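Local coordinates for calreticulin, putative (Trypanosoma cruzi, PDB 5HCF), which probably acts as a calcium-binding, lectin-like chaperone whose globular domain binds both carbohydrate and peptide parts of client glycoproteins, at residues A[33-37]-A[38-42]. Numbering follows the deposited sequence.
Sequences FYADA and EKSKG
Between Asp36 and Lys41 the chain doubles back on itself through two overlapping turns, the first closed by the i+4 to i bond from Ser40 N to Asp36 O at 2.9 Å, the second a type I beta turn from Glu38 to Lys41 in which Lys41 N bonds to Glu38 O. The Asp36 carboxylate turns back onto the amides of the bend. With CG anti to the backbone N (chi1 -177°), it swings forward over the following peptides, and OD1 takes two amides on its anti side: Glu38 N at 2.8 Å and, almost straight, Lys39 N, also at 2.8 Å. The two donors come from opposite faces of the carboxylate plane, which should fix the rotation of the group. The OD1 bond to Glu38 N is an Asx turn, and together with the Ser40 N to Asp36 O bond it completes an Asx motif, at the surface of the loop joining strands 26-29 and 42-45 of the legume-lectin-like sandwich. Ser40 answers from the other limb: its OG accepts from Asp36 N at 3.0 Å, while its CB lies against Tyr34 CB at 3.6 Å. The aliphatic part of Lys39 slants across the carboxylate, CE 3.7 Å from Asp36 OD2, but NZ stays 4.5 Å from that oxygen, too far for a salt bridge. Further round, Lys41 stretches out fully beyond CG, passing over Ala37 O, to give NZ to Glu38 OE1 in a 3.0 Å salt bridge. On the sheet side, Lys225 bonds to the carbonyl oxygens of Lys39 and Lys41, and Ala35 rests on helix 248-260.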
ATOM      1  N   PHE A  33       3.795 -14.481 -17.259  1.00 46.47           N
ATOM      2  CA  PHE A  33       4.833 -13.790 -18.014  1.00 46.86           C
ATOM      3  C   PHE A  33       5.619 -12.875 -17.084  1.00 47.73           C
ATOM      4  O   PHE A  33       5.089 -12.394 -16.084  1.00 46.41           O
ATOM      5  CB  PHE A  33       4.227 -12.986 -19.170  1.00 45.59           C
ATOM      6  CG  PHE A  33       3.497 -11.755 -18.729  1.00 43.27           C
ATOM      7  CD1 PHE A  33       2.205 -11.836 -18.245  1.00 39.62           C
ATOM      8  CD2 PHE A  33       4.105 -10.513 -18.800  1.00 45.26           C
ATOM      9  CE1 PHE A  33       1.534 -10.706 -17.836  1.00 38.96           C
ATOM     10  CE2 PHE A  33       3.436  -9.376 -18.392  1.00 43.76           C
ATOM     11  CZ  PHE A  33       2.149  -9.473 -17.911  1.00 40.67           C
ATOM     12  N   TYR A  34       6.883 -12.635 -17.411  1.00 49.58           N
ATOM     13  CA  TYR A  34       7.764 -11.905 -16.508  1.00 48.76           C
ATOM     14  C   TYR A  34       8.956 -11.289 -17.234  1.00 52.20           C
ATOM     15  O   TYR A  34       9.419 -11.813 -18.250  1.00 53.42           O
ATOM     16  CB  TYR A  34       8.257 -12.840 -15.402  1.00 47.56           C
ATOM     17  CG  TYR A  34       8.645 -14.201 -15.927  1.00 50.73           C
ATOM     18  CD1 TYR A  34       9.879 -14.405 -16.532  1.00 52.83           C
ATOM     19  CD2 TYR A  34       7.772 -15.278 -15.840  1.00 51.64           C
ATOM     20  CE1 TYR A  34      10.237 -15.640 -17.025  1.00 54.89           C
ATOM     21  CE2 TYR A  34       8.124 -16.522 -16.334  1.00 53.45           C
ATOM     22  CZ  TYR A  34       9.359 -16.695 -16.924  1.00 54.95           C
ATOM     23  OH  TYR A  34       9.724 -17.927 -17.419  1.00 57.16           O
ATOM     24  N   ALA A  35       9.447 -10.172 -16.705  1.00 53.57           N
ATOM     25  CA  ALA A  35      10.655  -9.540 -17.220  1.00 56.25           C
ATOM     26  C   ALA A  35      11.885 -10.407 -16.948  1.00 57.86           C
ATOM     27  O   ALA A  35      12.802 -10.482 -17.766  1.00 60.56           O
ATOM     28  CB  ALA A  35      10.833  -8.156 -16.611  1.00 56.97           C
ATOM     29  N   ASP A  36      11.892 -11.070 -15.796  1.00 55.98           N
ATOM     30  CA  ASP A  36      13.022 -11.903 -15.401  1.00 58.38           C
ATOM     31  C   ASP A  36      12.537 -13.038 -14.501  1.00 56.13           C
ATOM     32  O   ASP A  36      11.827 -12.803 -13.529  1.00 54.49           O
ATOM     33  CB  ASP A  36      14.083 -11.056 -14.692  1.00 60.56           C
ATOM     34  CG  ASP A  36      15.317 -11.855 -14.315  1.00 63.87           C
ATOM     35  OD1 ASP A  36      15.245 -12.661 -13.362  1.00 62.61           O
ATOM     36  OD2 ASP A  36      16.363 -11.672 -14.973  1.00 68.32           O
ATOM     37  N   ALA A  37      12.925 -14.266 -14.831  1.00 57.16           N
ATOM     38  CA  ALA A  37      12.386 -15.456 -14.177  1.00 55.70           C
ATOM     39  C   ALA A  37      12.692 -15.506 -12.681  1.00 57.50           C
ATOM     40  O   ALA A  37      12.010 -16.200 -11.924  1.00 56.60           O
ATOM     41  CB  ALA A  37      12.913 -16.706 -14.856  1.00 55.87           C
ATOM     42  N   GLU A  38      13.715 -14.771 -12.256  1.00 60.32           N
ATOM     43  CA  GLU A  38      14.086 -14.741 -10.846  1.00 62.14           C
ATOM     44  C   GLU A  38      13.766 -13.404 -10.171  1.00 59.46           C
ATOM     45  O   GLU A  38      13.199 -13.384  -9.076  1.00 58.00           O
ATOM     46  CB  GLU A  38      15.573 -15.059 -10.680  1.00 67.94           C
ATOM     47  CG  GLU A  38      15.929 -16.517 -10.948  1.00 72.71           C
ATOM     48  CD  GLU A  38      15.258 -17.475  -9.979  1.00 73.98           C
ATOM     49  OE1 GLU A  38      14.906 -17.042  -8.859  1.00 74.18           O
ATOM     50  OE2 GLU A  38      15.079 -18.660 -10.338  1.00 74.49           O
ATOM     51  N   LYS A  39      14.111 -12.292 -10.817  1.00 58.59           N
ATOM     52  CA  LYS A  39      13.897 -10.986 -10.196  1.00 56.43           C
ATOM     53  C   LYS A  39      12.430 -10.567 -10.209  1.00 53.54           C
ATOM     54  O   LYS A  39      12.038  -9.660  -9.474  1.00 51.94           O
ATOM     55  CB  LYS A  39      14.726  -9.896 -10.871  1.00 57.53           C
ATOM     56  CG  LYS A  39      16.223 -10.082 -10.767  1.00 61.55           C
ATOM     57  CD  LYS A  39      16.945  -8.851 -11.302  1.00 65.91           C
ATOM     58  CE  LYS A  39      16.894  -8.769 -12.825  1.00 69.15           C
ATOM     59  NZ  LYS A  39      17.936  -7.827 -13.332  1.00 73.29           N
ATOM     60  N   SER A  40      11.627 -11.195 -11.065  1.00 51.40           N
ATOM     61  CA  SER A  40      10.202 -10.881 -11.122  1.00 46.77           C
ATOM     62  C   SER A  40       9.425 -11.690 -10.096  1.00 46.22           C
ATOM     63  O   SER A  40       8.212 -11.529  -9.963  1.00 47.29           O
ATOM     64  CB  SER A  40       9.634 -11.130 -12.522  1.00 44.53           C
ATOM     65  OG  SER A  40      10.192 -10.241 -13.476  1.00 46.65           O
ATOM     66  N   LYS A  41      10.122 -12.559  -9.372  1.00 45.59           N
ATOM     67  CA  LYS A  41       9.469 -13.371  -8.350  1.00 46.36           C
ATOM     68  C   LYS A  41       8.894 -12.502  -7.234  1.00 46.23           C
ATOM     69  O   LYS A  41       9.457 -11.461  -6.886  1.00 47.20           O
ATOM     70  CB  LYS A  41      10.441 -14.402  -7.774  1.00 48.13           C
ATOM     71  CG  LYS A  41      10.777 -15.536  -8.730  1.00 50.88           C
ATOM     72  CD  LYS A  41      11.631 -16.600  -8.055  1.00 53.40           C
ATOM     73  CE  LYS A  41      11.637 -17.892  -8.858  1.00 54.75           C
ATOM     74  NZ  LYS A  41      12.567 -18.901  -8.273  1.00 57.70           N
ATOM     75  N   GLY A  42       7.765 -12.935  -6.681  1.00 45.04           N
ATOM     76  CA  GLY A  42       7.100 -12.196  -5.624  1.00 41.67           C
ATOM     77  C   GLY A  42       5.980 -12.993  -4.986  1.00 39.89           C
ATOM     78  O   GLY A  42       5.812 -14.179  -5.267  1.00 40.41           O
TER